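Local coordinates for protein NADH oxidoreductase (Mesorhizobium loti, PDB 3PI7) that probably binds NADPH and, as a putative quinone reductase of the medium-chain dehydrogenase type, is likely to act as an NAD(P)H-dependent oxidoreductase, at residues S9-L14 against G40-P45; R81-E86 against G118-Y123. All coordinates share one frame; numbering follows the deposited sequence.

Interaction 1 of 2, residues S9-L14 against G40-P45; sequences SEMKAL and GRIAVP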
loop_
_atom_site.group_PDB
_atom_site.type_symbol
_atom_site.label_atom_id
_atom_site.label_comp_id
_atom_site.label_asym_id
_atom_site.label_seq_id
_atom_site.Cartn_x
_atom_site.Cartn_y
_atom_site.Cartn_z
ATOM N N SER A 9 -32.086 31.503 20.563
ATOM C CA SER A 9 -30.934 31.270 21.412
ATOM C C SER A 9 -30.885 29.790 21.821
ATOM O O SER A 9 -29.877 29.358 22.342
ATOM C CB SER A 9 -30.939 32.196 22.620
ATOM O OG SER A 9 -32.108 32.051 23.388
ATOM N N GLU A 10 -31.962 29.024 21.573
ATOM C CA GLU A 10 -32.018 27.603 21.913
ATOM C C GLU A 10 -32.427 26.811 20.689
ATOM O O GLU A 10 -33.172 27.309 19.847
ATOM C CB GLU A 10 -33.014 27.413 23.069
ATOM C CG GLU A 10 -33.066 26.032 23.683
ATOM C CD GLU A 10 -33.786 26.005 25.014
ATOM O OE1 GLU A 10 -33.449 26.832 25.891
ATOM O OE2 GLU A 10 -34.698 25.166 25.175
HETATM N N MSE A 11 -31.983 25.569 20.606
HETATM C CA MSE A 11 -32.359 24.713 19.462
HETATM C C MSE A 11 -32.422 23.244 19.842
HETATM O O MSE A 11 -31.832 22.830 20.842
HETATM C CB MSE A 11 -31.317 24.881 18.337
HETATM C CG MSE A 11 -29.888 24.428 18.776
HETATM SE SE MSE A 11 -28.686 24.459 17.325
HETATM C CE MSE A 11 -27.244 23.587 18.149
ATOM N N LYS A 12 -33.138 22.452 19.045
ATOM C CA LYS A 12 -33.125 21.016 19.234
ATOM C C LYS A 12 -31.993 20.459 18.376
ATOM O O LYS A 12 -31.654 21.039 17.342
ATOM C CB LYS A 12 -34.472 20.332 18.944
ATOM C CG LYS A 12 -35.099 20.531 17.580
ATOM C CD LYS A 12 -36.432 19.775 17.522
ATOM C CE LYS A 12 -36.978 19.560 16.127
ATOM N NZ LYS A 12 -37.413 20.821 15.480
ATOM N N ALA A 13 -31.380 19.358 18.831
ATOM C CA ALA A 13 -30.251 18.748 18.150
ATOM C C ALA A 13 -30.080 17.319 18.597
ATOM O O ALA A 13 -30.663 16.945 19.621
ATOM C CB ALA A 13 -28.978 19.544 18.446
ATOM N N LEU A 14 -29.311 16.515 17.827
ATOM C CA LEU A 14 -28.961 15.116 18.169
ATOM C C LEU A 14 -27.544 15.167 18.670
ATOM O O LEU A 14 -26.610 15.363 17.877
ATOM C CB LEU A 14 -29.117 14.177 16.957
ATOM C CG LEU A 14 -30.475 14.203 16.266
ATOM C CD1 LEU A 14 -30.495 13.227 15.120
ATOM C CD2 LEU A 14 -31.630 13.902 17.268
ATOM N N GLY A 40 -31.715 16.612 22.380
ATOM C CA GLY A 40 -31.689 17.601 23.449
ATOM C C GLY A 40 -31.951 18.991 22.941
ATOM O O GLY A 40 -32.032 19.215 21.737
ATOM N N ARG A 41 -32.137 19.914 23.865
ATOM C CA ARG A 41 -32.313 21.329 23.563
ATOM C C ARG A 41 -31.075 21.990 24.117
ATOM O O ARG A 41 -30.768 21.797 25.290
ATOM C CB ARG A 41 -33.606 21.895 24.198
ATOM C CG ARG A 41 -34.891 21.415 23.528
ATOM C CD ARG A 41 -36.087 22.319 23.824
ATOM N NE ARG A 41 -35.969 23.632 23.161
ATOM C CZ ARG A 41 -36.283 23.865 21.888
ATOM N NH1 ARG A 41 -36.729 22.880 21.115
ATOM N NH2 ARG A 41 -36.123 25.073 21.370
ATOM N N ILE A 42 -30.321 22.693 23.277
ATOM C CA ILE A 42 -29.074 23.319 23.691
ATOM C C ILE A 42 -28.991 24.725 23.126
ATOM O O ILE A 42 -29.725 25.064 22.214
ATOM C CB ILE A 42 -27.833 22.469 23.246
ATOM C CG1 ILE A 42 -27.750 22.293 21.721
ATOM C CG2 ILE A 42 -27.777 21.103 23.965
ATOM C CD1 ILE A 42 -26.282 21.990 21.251
ATOM N N ALA A 43 -28.062 25.519 23.641
ATOM C CA ALA A 43 -27.840 26.859 23.140
ATOM C C ALA A 43 -27.352 26.829 21.702
ATOM O O ALA A 43 -26.589 25.942 21.295
ATOM C CB ALA A 43 -26.816 27.575 24.018
ATOM N N VAL A 44 -27.841 27.789 20.910
ATOM C CA VAL A 44 -27.403 27.941 19.542
ATOM C C VAL A 44 -25.958 28.475 19.594
ATOM O O VAL A 44 -25.686 29.448 20.295
ATOM C CB VAL A 44 -28.359 28.852 18.724
ATOM C CG1 VAL A 44 -27.776 29.189 17.348
ATOM C CG2 VAL A 44 -29.735 28.194 18.582
ATOM N N PRO A 45 -25.005 27.826 18.892
ATOM C CA PRO A 45 -23.628 28.320 18.921
ATOM C C PRO A 45 -23.444 29.624 18.154
ATOM O O PRO A 45 -24.278 30.001 17.330
ATOM C CB PRO A 45 -22.844 27.181 18.264
ATOM C CG PRO A 45 -23.848 26.619 17.237
ATOM C CD PRO A 45 -25.146 26.646 18.009
#
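Glu10 and Arg41 meet because one side chain runs out straight and the other folds over. In Glu10, CG lies anti to the backbone N (chi1 -172°) and the chain continues extended. Arg41 bends at chi3 (70°), which turns its guanidinium back over the strand of Glu10. The two side chains cross at about a right angle. Arg41 NE gives a salt-bridged hydrogen bond of 2.8 Å to Glu10 OE2, which takes it on the anti lone pair. The carboxylate oxygen lies in the guanidinium plane, while the backbone of Met11 lies over one guanidinium face. Lys12 and Arg41 share one face of the two-stranded sheet, but Lys12 NZ turns away to Glu122 and the terminal carboxylate of Pro349.

Strands 10-16 and 37-43 form this antiparallel sheet, closed here by paired backbone bonds. Met11 with Ile42 and Ala13 with Gly40 are the hydrogen-bonded pairs. Met11 N reaches Ile42 O at 2.8 Å, and Ile42 N returns to Met11 O at 2.9 Å. Past the strand end, Val44 N still bonds Ser9 O at 2.9 Å, from above the carbonyl plane.

The other face is apolar. Met11 is a selenomethionine, and its extended chain brings CE to 3.6 Å from Ile42 CD1. The same CE lies 3.7 Å from Pro45 CD. Val44 CG2 meets Met11 CB at 3.7 Å, the two side chains crossing at a slant. Tyr123 touches both Met11 and Val44.

Interaction 2 of 2, residues R81-E86 against G118-Y123; sequences RPAGFE and GSWAEY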
loop_
_atom_site.group_PDB
_atom_site.type_symbol
_atom_site.label_atom_id
_atom_site.label_comp_id
_atom_site.label_asym_id
_atom_site.label_seq_id
_atom_site.Cartn_x
_atom_site.Cartn_y
_atom_site.Cartn_z
ATOM N N ARG A 81 -22.054 17.724 21.606
ATOM C CA ARG A 81 -22.230 18.499 20.392
ATOM C C ARG A 81 -23.110 17.748 19.434
ATOM O O ARG A 81 -23.066 16.522 19.404
ATOM C CB ARG A 81 -20.876 18.803 19.700
ATOM C CG ARG A 81 -19.926 19.544 20.583
ATOM C CD ARG A 81 -20.426 20.926 20.970
ATOM N NE ARG A 81 -19.415 21.548 21.825
ATOM C CZ ARG A 81 -18.348 22.192 21.348
ATOM N NH1 ARG A 81 -18.180 22.334 20.039
ATOM N NH2 ARG A 81 -17.414 22.646 22.175
ATOM N N PRO A 82 -23.851 18.470 18.597
ATOM C CA PRO A 82 -24.617 17.807 17.542
ATOM C C PRO A 82 -23.675 17.168 16.537
ATOM O O PRO A 82 -22.631 17.746 16.161
ATOM C CB PRO A 82 -25.348 18.983 16.855
ATOM C CG PRO A 82 -25.388 20.065 17.886
ATOM C CD PRO A 82 -24.044 19.936 18.539
ATOM N N ALA A 83 -24.015 15.959 16.135
ATOM C CA ALA A 83 -23.301 15.221 15.088
ATOM C C ALA A 83 -23.855 15.678 13.701
ATOM O O ALA A 83 -24.735 16.526 13.654
ATOM C CB ALA A 83 -23.517 13.726 15.304
ATOM N N GLY A 84 -23.334 15.103 12.614
ATOM C CA GLY A 84 -23.789 15.396 11.263
ATOM C C GLY A 84 -22.758 16.191 10.510
ATOM O O GLY A 84 -22.387 17.305 10.905
ATOM N N PHE A 85 -22.278 15.629 9.430
ATOM C CA PHE A 85 -21.209 16.299 8.698
ATOM C C PHE A 85 -21.698 17.208 7.597
ATOM O O PHE A 85 -20.936 18.090 7.217
ATOM C CB PHE A 85 -20.242 15.273 8.103
ATOM C CG PHE A 85 -19.315 14.652 9.121
ATOM C CD1 PHE A 85 -18.572 15.447 9.988
ATOM C CD2 PHE A 85 -19.154 13.271 9.186
ATOM C CE1 PHE A 85 -17.747 14.866 10.958
ATOM C CE2 PHE A 85 -18.286 12.696 10.116
ATOM C CZ PHE A 85 -17.603 13.496 11.008
ATOM N N GLU A 86 -22.866 16.969 6.998
ATOM C CA GLU A 86 -23.291 17.821 5.900
ATOM C C GLU A 86 -24.788 18.088 5.874
ATOM O O GLU A 86 -25.587 17.331 6.408
ATOM C CB GLU A 86 -22.848 17.280 4.509
ATOM C CG GLU A 86 -23.674 16.173 3.886
ATOM C CD GLU A 86 -23.271 15.636 2.517
ATOM O OE1 GLU A 86 -22.828 16.411 1.628
ATOM O OE2 GLU A 86 -23.448 14.414 2.327
ATOM N N GLY A 118 -22.505 20.138 14.454
ATOM C CA GLY A 118 -22.989 19.333 13.343
ATOM C C GLY A 118 -24.292 19.712 12.711
ATOM O O GLY A 118 -25.081 20.471 13.274
ATOM N N SER A 119 -24.578 19.062 11.582
ATOM C CA SER A 119 -25.799 19.368 10.848
ATOM C C SER A 119 -27.074 18.731 11.438
ATOM O O SER A 119 -28.144 19.039 10.941
ATOM C CB SER A 119 -25.645 18.913 9.405
ATOM O OG SER A 119 -25.435 17.516 9.338
ATOM N N TRP A 120 -26.983 17.814 12.407
ATOM C CA TRP A 120 -28.173 17.133 12.976
ATOM C C TRP A 120 -28.697 17.989 14.139
ATOM O O TRP A 120 -28.693 17.605 15.315
ATOM C CB TRP A 120 -27.856 15.693 13.399
ATOM C CG TRP A 120 -27.420 14.812 12.269
ATOM C CD1 TRP A 120 -27.355 15.128 10.940
ATOM C CD2 TRP A 120 -26.957 13.475 12.384
ATOM N NE1 TRP A 120 -26.869 14.069 10.227
ATOM C CE2 TRP A 120 -26.628 13.031 11.081
ATOM C CE3 TRP A 120 -26.788 12.602 13.460
ATOM C CZ2 TRP A 120 -26.152 11.748 10.830
ATOM C CZ3 TRP A 120 -26.320 11.318 13.205
ATOM C CH2 TRP A 120 -25.965 10.924 11.913
ATOM N N ALA A 121 -29.106 19.202 13.757
ATOM C CA ALA A 121 -29.444 20.288 14.636
ATOM C C ALA A 121 -30.185 21.328 13.867
ATOM O O ALA A 121 -30.081 21.370 12.644
ATOM C CB ALA A 121 -28.148 20.889 15.174
ATOM N N GLU A 122 -30.930 22.175 14.560
ATOM C CA GLU A 122 -31.625 23.246 13.883
ATOM C C GLU A 122 -30.664 24.258 13.268
ATOM O O GLU A 122 -31.007 24.874 12.261
ATOM C CB GLU A 122 -32.593 23.919 14.846
ATOM C CG GLU A 122 -33.843 23.066 14.969
ATOM C CD GLU A 122 -34.908 23.558 15.926
ATOM O OE1 GLU A 122 -34.549 24.073 17.007
ATOM O OE2 GLU A 122 -36.097 23.279 15.662
ATOM N N TYR A 123 -29.499 24.445 13.874
ATOM C CA TYR A 123 -28.431 25.347 13.442
ATOM C C TYR A 123 -27.107 24.625 13.523
ATOM O O TYR A 123 -26.818 23.985 14.541
ATOM C CB TYR A 123 -28.382 26.630 14.312
ATOM C CG TYR A 123 -29.675 27.407 14.214
ATOM C CD1 TYR A 123 -30.789 27.047 14.980
ATOM C CD2 TYR A 123 -29.832 28.413 13.267
ATOM C CE1 TYR A 123 -32.029 27.649 14.785
ATOM C CE2 TYR A 123 -31.064 29.039 13.080
ATOM C CZ TYR A 123 -32.155 28.662 13.853
ATOM O OH TYR A 123 -33.369 29.244 13.659
#
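Trp120 lays its indole against the backbone at Gly84. The CA of Gly84 sits over the five-membered ring, 3.5 Å from its centroid and 10° off the normal, a CH-pi contact. Ala83 C lies over the same face, and Ala83 CB touches the benzo part at Trp120 CE3 (3.9 Å). Glycine at position 84 permits this approach, since a CB would run into Trp120 CD1 and Ser119 OG. Gly118 is as tightly placed, against the carbonyls of Pro82 and Ala83.

Backbone bonds hold the two loops together. Trp120 N bonds Ala83 O at 2.9 Å, in the carbonyl plane. Ser119 N meets Gly84 O at 2.9 Å from above the plane of the Gly84 carbonyl. Ser119 chi1 (61°) swings OG toward the other loop, where it donates to Glu86 O at 2.9 Å. Gly118 N bonds Pro82 O, also at 2.9 Å.

Both loops belong to the GroES-like domain and lead into its strands 86-94 and 123-127. Trp120 is the centre of an inverse gamma turn. Beyond this turn, Ala121 CB packs on Pro82 CB at 3.8 Å.

In the next shell, Trp120 NE1 bonds Ser60 O, which helps to hold the indole in its rotation. An alanine in place of Trp120 would remove the ring, and would probably leave Ser60 O without this donor and open a gap over Gly84. Leu37 of strand 37-43 packs on both Ala83 and Trp120. The Glu86 carboxylate is held by Asn62 and by the backbone N of Val148.

In the fold
From the N terminus, strand 10-16 leads out and strand 37-43 returns beside it; interaction 1 closes that first loop. The chain then passes through strands 51-56 and 58-60 and helix 63-69. Interaction 2 opens at residue 81 and closes when 118-123 comes back, after strands 86-94 and 107-111. The two loops follow in series and neither encloses the other. The centres of interactions 1 and 2 lie about 10 Å apart, and the two contacts touch directly. Lys12 NZ forms a salt bridge with Glu122 OE2, and Leu14 N probably bonds Trp120 O. Ala13 packs on Pro82 and Ala121. The N-terminal two-stranded sheet is thus tied to the loops that feed two strands of the GroES-like domain.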